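Local coordinates for protein E (Haemophilus influenzae, PDB 3ZH5) that acts as a multifunctional surface adhesin that binds host epithelial cells and the host proteins vitronectin, laminin and plasminogen, aiding serum resistance and immune evasion, at residues Val20-Val23 and Asn24-Ile27; Leu110-Thr114 and Thr115-Ala119; Gln121-Cys124 and Ala125-Lys129. One frame throughout, in Å; residues are numbered along the deposited sequence.

Contact 1 (Val20-Val23 and Asn24-Ile27)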
ATOM      1  N   VAL A  20      11.656  -1.758  -2.101  1.00 35.38           N
ATOM      2  CA  VAL A  20      12.856  -2.104  -1.361  1.00 38.78           C
ATOM      3  C   VAL A  20      12.520  -2.343   0.123  1.00 43.94           C
ATOM      4  O   VAL A  20      11.605  -1.738   0.682  1.00 47.04           O
ATOM      5  CB  VAL A  20      13.892  -0.968  -1.542  1.00 46.97           C
ATOM      6  CG1 VAL A  20      14.943  -0.989  -0.479  1.00 62.52           C
ATOM      7  CG2 VAL A  20      14.506  -1.059  -2.911  1.00 55.72           C
ATOM      8  N   LYS A  21      13.238  -3.274   0.736  1.00 40.35           N
ATOM      9  CA  LYS A  21      13.119  -3.577   2.153  1.00 43.95           C
ATOM     10  C   LYS A  21      11.928  -4.454   2.522  1.00 39.10           C
ATOM     11  O   LYS A  21      11.861  -4.952   3.638  1.00 49.47           O
ATOM     12  CB  LYS A  21      13.138  -2.296   3.013  1.00 56.75           C
ATOM     13  CG  LYS A  21      14.510  -1.615   3.074  1.00 64.71           C
ATOM     14  CD  LYS A  21      14.604  -0.564   4.171  1.00 64.61           C
ATOM     15  CE  LYS A  21      15.993   0.081   4.210  1.00 62.70           C
ATOM     16  NZ  LYS A  21      16.363   0.509   5.595  1.00 60.91           N
ATOM     17  N   ASN A  22      10.959  -4.630   1.630  1.00 41.26           N
ATOM     18  CA  ASN A  22       9.953  -5.620   1.909  1.00 36.35           C
ATOM     19  C   ASN A  22       9.449  -6.226   0.598  1.00 38.54           C
ATOM     20  O   ASN A  22       8.648  -5.606  -0.107  1.00 35.30           O
ATOM     21  CB  ASN A  22       8.805  -4.968   2.709  1.00 33.11           C
ATOM     22  CG  ASN A  22       7.754  -5.975   3.136  1.00 39.25           C
ATOM     23  OD1 ASN A  22       7.760  -7.121   2.680  1.00 49.21           O
ATOM     24  ND2 ASN A  22       6.837  -5.551   4.011  1.00 52.46           N
ATOM     25  N   VAL A  23       9.905  -7.442   0.283  1.00 36.57           N
ATOM     26  CA  VAL A  23       9.551  -8.066  -0.999  1.00 37.49           C
ATOM     27  C   VAL A  23       8.039  -8.359  -1.088  1.00 39.82           C
ATOM     28  O   VAL A  23       7.531  -8.728  -2.148  1.00 37.23           O
ATOM     29  CB  VAL A  23      10.366  -9.338  -1.291  1.00 40.32           C
ATOM     30  CG1 VAL A  23      11.871  -9.003  -1.338  1.00 48.66           C
ATOM     31  CG2 VAL A  23      10.085 -10.426  -0.264  1.00 41.96           C
ATOM     32  N   ASN A  24       7.316  -8.172   0.006  1.00 36.88           N
ATOM     33  CA  ASN A  24       5.853  -8.355  -0.013  1.00 33.42           C
ATOM     34  C   ASN A  24       5.058  -7.075   0.060  1.00 29.28           C
ATOM     35  O   ASN A  24       3.864  -7.132   0.282  1.00 28.12           O
ATOM     36  CB  ASN A  24       5.434  -9.280   1.124  1.00 36.39           C
ATOM     37  CG  ASN A  24       6.032 -10.656   0.947  1.00 37.48           C
ATOM     38  OD1 ASN A  24       5.921 -11.213  -0.147  1.00 42.40           O
ATOM     39  ND2 ASN A  24       6.734 -11.179   1.970  1.00 38.20           N
ATOM     40  N   TYR A  25       5.726  -5.942  -0.081  1.00 27.63           N
ATOM     41  CA  TYR A  25       5.031  -4.657  -0.034  1.00 26.74           C
ATOM     42  C   TYR A  25       5.073  -4.106  -1.449  1.00 27.80           C
ATOM     43  O   TYR A  25       6.151  -4.070  -2.054  1.00 25.90           O
ATOM     44  CB  TYR A  25       5.762  -3.709   0.924  1.00 27.59           C
ATOM     45  CG  TYR A  25       4.951  -2.507   1.358  1.00 36.12           C
ATOM     46  CD1 TYR A  25       4.640  -1.522   0.461  1.00 30.71           C
ATOM     47  CD2 TYR A  25       4.526  -2.354   2.679  1.00 42.92           C
ATOM     48  CE1 TYR A  25       3.888  -0.408   0.839  1.00 34.15           C
ATOM     49  CE2 TYR A  25       3.792  -1.251   3.079  1.00 43.95           C
ATOM     50  CZ  TYR A  25       3.476  -0.276   2.155  1.00 39.66           C
ATOM     51  OH  TYR A  25       2.732   0.828   2.521  1.00 43.98           O
ATOM     52  N   TYR A  26       3.926  -3.705  -1.983  1.00 25.32           N
ATOM     53  CA  TYR A  26       3.839  -3.262  -3.381  1.00 27.27           C
ATOM     54  C   TYR A  26       3.025  -1.969  -3.549  1.00 30.85           C
ATOM     55  O   TYR A  26       2.190  -1.619  -2.713  1.00 27.18           O
ATOM     56  CB  TYR A  26       3.114  -4.315  -4.231  1.00 31.21           C
ATOM     57  CG  TYR A  26       3.700  -5.694  -4.209  1.00 30.03           C
ATOM     58  CD1 TYR A  26       3.405  -6.588  -3.177  1.00 31.33           C
ATOM     59  CD2 TYR A  26       4.547  -6.124  -5.231  1.00 28.53           C
ATOM     60  CE1 TYR A  26       3.965  -7.894  -3.154  1.00 30.16           C
ATOM     61  CE2 TYR A  26       5.096  -7.415  -5.212  1.00 33.82           C
ATOM     62  CZ  TYR A  26       4.779  -8.290  -4.191  1.00 32.50           C
ATOM     63  OH  TYR A  26       5.351  -9.573  -4.184  1.00 38.69           O
ATOM     64  N   ILE A  27       3.280  -1.263  -4.637  1.00 22.95           N
ATOM     65  CA  ILE A  27       2.367  -0.198  -5.105  1.00 26.54           C
ATOM     66  C   ILE A  27       1.482  -0.818  -6.165  1.00 28.92           C
ATOM     67  O   ILE A  27       1.976  -1.529  -7.028  1.00 27.72           O
ATOM     68  CB  ILE A  27       3.130   0.925  -5.799  1.00 29.98           C
ATOM     69  CG1 ILE A  27       4.024   1.649  -4.800  1.00 30.22           C
ATOM     70  CG2 ILE A  27       2.165   1.900  -6.533  1.00 28.33           C
ATOM     71  CD1 ILE A  27       5.087   2.421  -5.466  1.00 33.09           C
TER
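Asn22 and Tyr25 close a type I beta turn, in which Tyr25 N donates to Asn22 O over 2.9 Å with an N-H...O angle of 164°, while Val23 and Asn24 fill the two corner positions. The turn belongs to a beta hairpin: it leads from strand 16-19 into strand 25-34, and these pair antiparallel, with backbone bonds joining Tyr25 to Leu19 and Ile27 to Ile17. A second bond, from Asn24 N to Asn22 OD1 at 2.9 Å, meets the definition of an Asx turn, so that two carbonyls of Asn22, one of the backbone and one of the side chain, each receive an N-H from the far half of the turn. Both donors stand above the plane of the carbonyl they reach.

With CG anti to the backbone N (chi1 -175°), the Asn22 side chain reaches over the turn; OD1 meets Asn24 N and ND2 lies beside Tyr25. The side chains of Asn22 and Tyr25 cross at about a right angle, with the amide and ring planes 59° apart: Asn22 CG packs 3.7 Å from Tyr25 CB, and Asn22 ND2 lies near the ring plane at its edge, 4.2 Å from CD2 of Tyr25. Beyond this contact the Tyr25 ring runs on to Leu116 of helix 115-128 and to Val48 of strand 41-50.

At the turn's corner, Val23 CG2 passes 4.1 Å from Asn24 ND2. The buried Tyr26 ring folds back toward the same corner. Its OH comes to 3.1 Å from Val23 O, and one guanidinium, that of Arg18, bonds to both, through NE to Val23 O and through NH2 to Tyr26 OH.

Contact 2 (Leu110-Thr114 and Thr115-Ala119); sequences LTPDT and TLYNA. With GOL (glycerol), chain D.
Thr114 O is gripped by two donors: Asn118 N, at 3.3 Å, closes the first turn of helix 115-128, and O3 of a glycerol, probably from the crystallisation liquor, reaches the same oxygen from 3.2 Å. The Asn118 bond is fairly straight (162° at the hydrogen). The glycerol is held a second time by Asn118 ND2, which donates to glycerol O1 over 2.9 Å; its polar grip therefore bridges the residue just ahead of the helix and a side chain one turn in.

The hydroxyl of Thr114 serves the helix start directly. With chi1 at 73°, OG1 sits between the backbone N and the carbonyl carbon and turns toward the first turn, where it accepts from Tyr117 N at 3.2 Å.

Tyr117, whose CG is anti to its own backbone N, throws its ring back over the preceding loop. Pro112 CA lies 3.6 Å from the ring centroid and only 10° off the normal, a CH-pi contact over one face, while Pro112 CG lies over the same face, 3.9 Å from Tyr117 CE2. Glycerol C1 lies in the ring plane at its edge. Outside the two segments, Tyr78 also meets this ring, their planes at about 60°. Nearer the sheet, Leu110 CD2 packs against Leu116 CB at 3.8 Å, and both leucines rest on Leu80 of strand 79-88.

Loop 110-114 thus meets the helix through two hydrogen bonds to Thr114 and apolar contacts of Leu110 and Pro112, with the threonine hydroxyl on the third residue's N-H giving the signature of an N-cap.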
ATOM      1  N   LEU A 110       8.161  11.586   5.140  1.00 31.91           N
ATOM      2  CA  LEU A 110       8.953  10.391   4.894  1.00 36.48           C
ATOM      3  C   LEU A 110      10.409  10.677   5.102  1.00 39.98           C
ATOM      4  O   LEU A 110      10.864  11.805   4.956  1.00 47.00           O
ATOM      5  CB  LEU A 110       8.731   9.869   3.466  1.00 31.63           C
ATOM      6  CG  LEU A 110       7.298   9.345   3.257  1.00 31.42           C
ATOM      7  CD1 LEU A 110       7.088   9.012   1.791  1.00 28.79           C
ATOM      8  CD2 LEU A 110       7.048   8.104   4.104  1.00 31.96           C
ATOM      9  N   THR A 111      11.162   9.637   5.413  1.00 34.81           N
ATOM     10  CA  THR A 111      12.566   9.827   5.645  1.00 33.49           C
ATOM     11  C   THR A 111      13.344   8.775   4.829  1.00 37.22           C
ATOM     12  O   THR A 111      12.869   7.663   4.609  1.00 38.02           O
ATOM     13  CB  THR A 111      12.871   9.792   7.181  1.00 37.88           C
ATOM     14  OG1 THR A 111      14.259  10.065   7.402  1.00 42.42           O
ATOM     15  CG2 THR A 111      12.547   8.429   7.764  1.00 37.34           C
ATOM     16  N   PRO A 112      14.549   9.126   4.379  1.00 48.20           N
ATOM     17  CA  PRO A 112      15.290   8.168   3.555  1.00 47.39           C
ATOM     18  C   PRO A 112      15.458   6.792   4.184  1.00 53.08           C
ATOM     19  O   PRO A 112      15.296   6.583   5.394  1.00 50.16           O
ATOM     20  CB  PRO A 112      16.662   8.831   3.389  1.00 50.24           C
ATOM     21  CG  PRO A 112      16.378  10.272   3.483  1.00 56.07           C
ATOM     22  CD  PRO A 112      15.277  10.396   4.524  1.00 52.34           C
ATOM     23  N   ASP A 113      15.780   5.846   3.321  1.00 50.10           N
ATOM     24  CA  ASP A 113      16.156   4.503   3.731  1.00 53.56           C
ATOM     25  C   ASP A 113      15.025   3.791   4.434  1.00 45.21           C
ATOM     26  O   ASP A 113      15.192   3.202   5.507  1.00 48.73           O
ATOM     27  CB  ASP A 113      17.362   4.529   4.645  1.00 65.81           C
ATOM     28  CG  ASP A 113      18.068   3.217   4.653  1.00 67.85           C
ATOM     29  OD1 ASP A 113      18.027   2.573   3.584  1.00 61.38           O
ATOM     30  OD2 ASP A 113      18.620   2.825   5.702  1.00 77.40           O
ATOM     31  N   THR A 114      13.853   3.873   3.840  1.00 39.43           N
ATOM     32  CA  THR A 114      12.630   3.310   4.448  1.00 52.36           C
ATOM     33  C   THR A 114      11.744   2.847   3.302  1.00 52.55           C
ATOM     34  O   THR A 114      11.909   3.303   2.172  1.00 55.13           O
ATOM     35  CB  THR A 114      11.796   4.317   5.303  1.00 44.82           C
ATOM     36  OG1 THR A 114      11.136   5.235   4.424  1.00 42.73           O
ATOM     37  CG2 THR A 114      12.647   5.094   6.282  1.00 46.20           C
ATOM     38  N   THR A 115      10.805   1.951   3.589  1.00 55.14           N
ATOM     39  CA  THR A 115      10.085   1.291   2.513  1.00 52.62           C
ATOM     40  C   THR A 115       9.229   2.300   1.784  1.00 35.93           C
ATOM     41  O   THR A 115       9.112   2.302   0.539  1.00 40.72           O
ATOM     42  CB  THR A 115       9.193   0.133   2.980  1.00 55.23           C
ATOM     43  OG1 THR A 115      10.002  -0.880   3.599  1.00 56.88           O
ATOM     44  CG2 THR A 115       8.479  -0.471   1.797  1.00 54.00           C
ATOM     45  N   LEU A 116       8.588   3.178   2.535  1.00 31.99           N
ATOM     46  CA  LEU A 116       7.657   4.064   1.869  1.00 30.08           C
ATOM     47  C   LEU A 116       8.376   5.203   1.147  1.00 34.28           C
ATOM     48  O   LEU A 116       7.858   5.743   0.154  1.00 35.02           O
ATOM     49  CB  LEU A 116       6.605   4.546   2.855  1.00 39.48           C
ATOM     50  CG  LEU A 116       5.547   3.452   3.032  1.00 39.94           C
ATOM     51  CD1 LEU A 116       4.524   3.791   4.116  1.00 44.81           C
ATOM     52  CD2 LEU A 116       4.854   3.253   1.720  1.00 35.70           C
ATOM     53  N   TYR A 117       9.578   5.542   1.595  1.00 33.60           N
ATOM     54  CA  TYR A 117      10.358   6.528   0.879  1.00 33.81           C
ATOM     55  C   TYR A 117      10.686   6.018  -0.517  1.00 34.65           C
ATOM     56  O   TYR A 117      10.616   6.794  -1.459  1.00 32.43           O
ATOM     57  CB  TYR A 117      11.635   6.817   1.637  1.00 35.52           C
ATOM     58  CG  TYR A 117      12.505   7.925   1.084  1.00 38.50           C
ATOM     59  CD1 TYR A 117      13.467   7.663   0.113  1.00 46.10           C
ATOM     60  CD2 TYR A 117      12.425   9.218   1.590  1.00 36.98           C
ATOM     61  CE1 TYR A 117      14.292   8.663  -0.359  1.00 49.35           C
ATOM     62  CE2 TYR A 117      13.247  10.231   1.116  1.00 42.07           C
ATOM     63  CZ  TYR A 117      14.173   9.951   0.147  1.00 46.64           C
ATOM     64  OH  TYR A 117      15.004  10.951  -0.333  1.00 53.69           O
ATOM     65  N   ASN A 118      11.034   4.725  -0.653  1.00 35.07           N
ATOM     66  CA  ASN A 118      11.275   4.127  -1.986  1.00 35.84           C
ATOM     67  C   ASN A 118      10.064   4.240  -2.872  1.00 39.37           C
ATOM     68  O   ASN A 118      10.168   4.519  -4.097  1.00 37.56           O
ATOM     69  CB  ASN A 118      11.719   2.638  -1.825  1.00 45.11           C
ATOM     70  CG  ASN A 118      12.055   1.937  -3.162  1.00 47.73           C
ATOM     71  OD1 ASN A 118      11.491   0.868  -3.459  1.00 41.19           O
ATOM     72  ND2 ASN A 118      13.002   2.503  -3.944  1.00 39.72           N
ATOM     73  N   ALA A 119       8.890   4.053  -2.274  1.00 38.61           N
ATOM     74  CA  ALA A 119       7.660   4.197  -3.010  1.00 34.95           C
ATOM     75  C   ALA A 119       7.550   5.612  -3.555  1.00 38.68           C
ATOM     76  O   ALA A 119       7.230   5.791  -4.716  1.00 38.29           O
ATOM     77  CB  ALA A 119       6.439   3.877  -2.175  1.00 39.35           C
TER
HETATM   78  C1  GOL D1160      15.148   5.582  -2.375  1.00 61.24           C
HETATM   79  O1  GOL D1160      14.503   4.890  -3.426  1.00 62.49           O
HETATM   80  C2  GOL D1160      15.629   4.600  -1.320  1.00 56.67           C
HETATM   81  O2  GOL D1160      16.142   5.269  -0.184  1.00 65.40           O
HETATM   82  C3  GOL D1160      14.465   3.726  -0.898  1.00 50.46           C
HETATM   83  O3  GOL D1160      14.579   3.417   0.474  1.00 49.44           O

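Contact 3 (Gln121-Cys124 and Ala125-Lys129)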
ATOM      1  N   GLN A 121       9.953   7.873  -4.110  1.00 33.21           N
ATOM      2  CA  GLN A 121      10.943   8.116  -5.170  1.00 34.53           C
ATOM      3  C   GLN A 121      10.450   7.570  -6.484  1.00 38.50           C
ATOM      4  O   GLN A 121      10.607   8.209  -7.538  1.00 41.02           O
ATOM      5  CB  GLN A 121      12.290   7.443  -4.827  1.00 39.46           C
ATOM      6  CG  GLN A 121      12.840   7.934  -3.524  1.00 48.59           C
ATOM      7  CD  GLN A 121      14.027   8.861  -3.702  1.00 62.12           C
ATOM      8  OE1 GLN A 121      15.189   8.422  -3.653  1.00 49.09           O
ATOM      9  NE2 GLN A 121      13.746  10.156  -3.889  1.00 64.22           N
ATOM     10  N   ILE A 122       9.863   6.381  -6.455  1.00 34.24           N
ATOM     11  CA  ILE A 122       9.404   5.769  -7.694  1.00 34.70           C
ATOM     12  C   ILE A 122       8.190   6.497  -8.229  1.00 35.05           C
ATOM     13  O   ILE A 122       8.115   6.802  -9.420  1.00 34.45           O
ATOM     14  CB  ILE A 122       9.023   4.337  -7.476  1.00 34.87           C
ATOM     15  CG1 ILE A 122      10.312   3.544  -7.113  1.00 41.16           C
ATOM     16  CG2 ILE A 122       8.406   3.710  -8.737  1.00 35.20           C
ATOM     17  CD1 ILE A 122      10.112   2.075  -6.758  1.00 38.54           C
ATOM     18  N   ILE A 123       7.230   6.771  -7.347  1.00 31.57           N
ATOM     19  CA  ILE A 123       5.997   7.395  -7.826  1.00 30.54           C
ATOM     20  C   ILE A 123       6.290   8.778  -8.366  1.00 32.91           C
ATOM     21  O   ILE A 123       5.845   9.136  -9.475  1.00 36.95           O
ATOM     22  CB  ILE A 123       4.908   7.462  -6.760  1.00 32.14           C
ATOM     23  CG1 ILE A 123       4.251   6.107  -6.627  1.00 29.20           C
ATOM     24  CG2 ILE A 123       3.776   8.473  -7.180  1.00 34.93           C
ATOM     25  CD1 ILE A 123       3.535   5.974  -5.317  1.00 32.57           C
ATOM     26  N   CYS A 124       7.063   9.547  -7.616  1.00 36.27           N
ATOM     27  CA  CYS A 124       7.317  10.922  -8.002  1.00 36.85           C
ATOM     28  C   CYS A 124       8.134  11.007  -9.277  1.00 38.41           C
ATOM     29  O   CYS A 124       7.863  11.847 -10.118  1.00 36.58           O
ATOM     30  CB  CYS A 124       7.970  11.686  -6.862  1.00 37.86           C
ATOM     31  SG  CYS A 124       6.825  11.754  -5.421  1.00 39.14           S
ATOM     32  N   ALA A 125       9.129  10.127  -9.417  1.00 35.97           N
ATOM     33  CA  ALA A 125       9.896  10.067 -10.649  1.00 40.89           C
ATOM     34  C   ALA A 125       9.038   9.794 -11.873  1.00 43.45           C
ATOM     35  O   ALA A 125       9.357  10.290 -12.959  1.00 49.27           O
ATOM     36  CB  ALA A 125      10.973   9.003 -10.547  1.00 38.69           C
ATOM     37  N   ASN A 126       8.012   8.955 -11.744  1.00 36.16           N
ATOM     38  CA  ASN A 126       7.273   8.548 -12.937  1.00 36.61           C
ATOM     39  C   ASN A 126       5.933   9.290 -13.169  1.00 37.86           C
ATOM     40  O   ASN A 126       5.465   9.321 -14.299  1.00 38.26           O
ATOM     41  CB  ASN A 126       7.042   7.050 -12.951  1.00 37.60           C
ATOM     42  CG  ASN A 126       8.364   6.266 -13.157  1.00 40.41           C
ATOM     43  OD1 ASN A 126       8.725   5.884 -14.266  1.00 39.67           O
ATOM     44  ND2 ASN A 126       9.097   6.071 -12.059  1.00 38.78           N
ATOM     45  N   TYR A 127       5.380   9.844 -12.101  1.00 56.60           N
ATOM     46  CA  TYR A 127       4.054  10.469 -12.130  1.00 53.55           C
ATOM     47  C   TYR A 127       4.077  11.935 -11.684  1.00 54.02           C
ATOM     48  O   TYR A 127       3.293  12.743 -12.188  1.00 84.89           O
ATOM     49  CB  TYR A 127       3.090   9.675 -11.260  1.00 48.47           C
ATOM     50  CG  TYR A 127       2.836   8.246 -11.696  1.00 53.67           C
ATOM     51  CD1 TYR A 127       3.723   7.219 -11.356  1.00 48.78           C
ATOM     52  CD2 TYR A 127       1.715   7.920 -12.450  1.00 47.94           C
ATOM     53  CE1 TYR A 127       3.484   5.931 -11.724  1.00 48.75           C
ATOM     54  CE2 TYR A 127       1.468   6.614 -12.829  1.00 51.36           C
ATOM     55  CZ  TYR A 127       2.364   5.628 -12.473  1.00 63.12           C
ATOM     56  OH  TYR A 127       2.134   4.331 -12.854  1.00 66.14           O
ATOM     57  N   GLY A 128       4.959  12.273 -10.744  1.00 55.90           N
ATOM     58  CA  GLY A 128       5.223  13.656 -10.358  1.00 61.75           C
ATOM     59  C   GLY A 128       6.052  14.377 -11.418  1.00 73.11           C
ATOM     60  O   GLY A 128       6.093  15.605 -11.487  1.00 78.61           O
ATOM     61  N   LYS A 129       6.754  13.592 -12.229  1.00 84.64           N
ATOM     62  CA  LYS A 129       7.289  14.060 -13.505  1.00 91.91           C
ATOM     63  C   LYS A 129       8.459  15.056 -13.416  1.00101.05           C
ATOM     64  O   LYS A 129       8.731  15.795 -14.376  1.00109.35           O
ATOM     65  CB  LYS A 129       6.139  14.654 -14.336  1.00 90.06           C
ATOM     66  CG  LYS A 129       5.311  13.611 -15.060  1.00 81.88           C
ATOM     67  CD  LYS A 129       5.652  13.612 -16.523  1.00 74.66           C
ATOM     68  CE  LYS A 129       7.129  13.303 -16.757  1.00 89.42           C
ATOM     69  NZ  LYS A 129       7.366  12.871 -18.153  1.00 85.95           N
TER
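Ile122 and Asn126 lie side by side, pointing the same way, one turn apart. Ile122 O accepts twice from Asn126: from its backbone N at 3.2 Å and, in the carbonyl plane on a lone pair, from ND2 at 2.9 Å. Asn126 CG stands anti to the carbonyl carbon (chi1 -69°), which helps bring ND2 back to Ile122 O. The side-chain bond is nearly straight (173°), and the acceptor lies in the plane of the Asn126 amide.

Among the backbone bonds, Ala125 N to Gln121 O is an ordinary helical one. Ile123 O instead gathers Tyr127 N at 2.8 Å, plus weak bonds from Asn126 N and Gly128 N; it also lies in the Tyr127 ring plane at the edge, 3.4 Å from CD1. The weak bonds Gly128 N to Ile123 O and Lys129 N to Cys124 O both span five residues, consistent with a wider pi-type turn, and Lys129 then leaves the helix with positive phi.

Apolar contact is slight: Ile123 CG2 meets Tyr127 CB at 4.3 Å. The covalent link is the Cys124-Cys75 disulfide.

The chemistry implies a helix terminus that widens yet keeps the carbonyls of Gln121 to Cys124 in contact with donors, that of Cys124 through a weak bond, while a disulfide fastens it to the fold.

Contacts 1 and 2, centres 11 Å apart, are joined directly. Lys21 NZ forms a salt bridge with Asp113 OD2 at 3.2 Å, and Val20 N lies 3.0 Å from Asn118 OD1, a probable hydrogen bond. Asn118 therefore faces the hairpin with its oxygen and the glycerol with its nitrogen. Contacts 2 and 3, centres 13 Å apart, sit near the start and the end of helix 115-128 and have no touch beyond chain continuity, although the side chain of Gln121 also comes within about 3 Å of a glycerol. Contact 3 reaches contact 1, with centres 17 Å apart, through Ile27 CD1 and Ile123 CD1, packed at 3.9 Å between strand 25-34 and the helix.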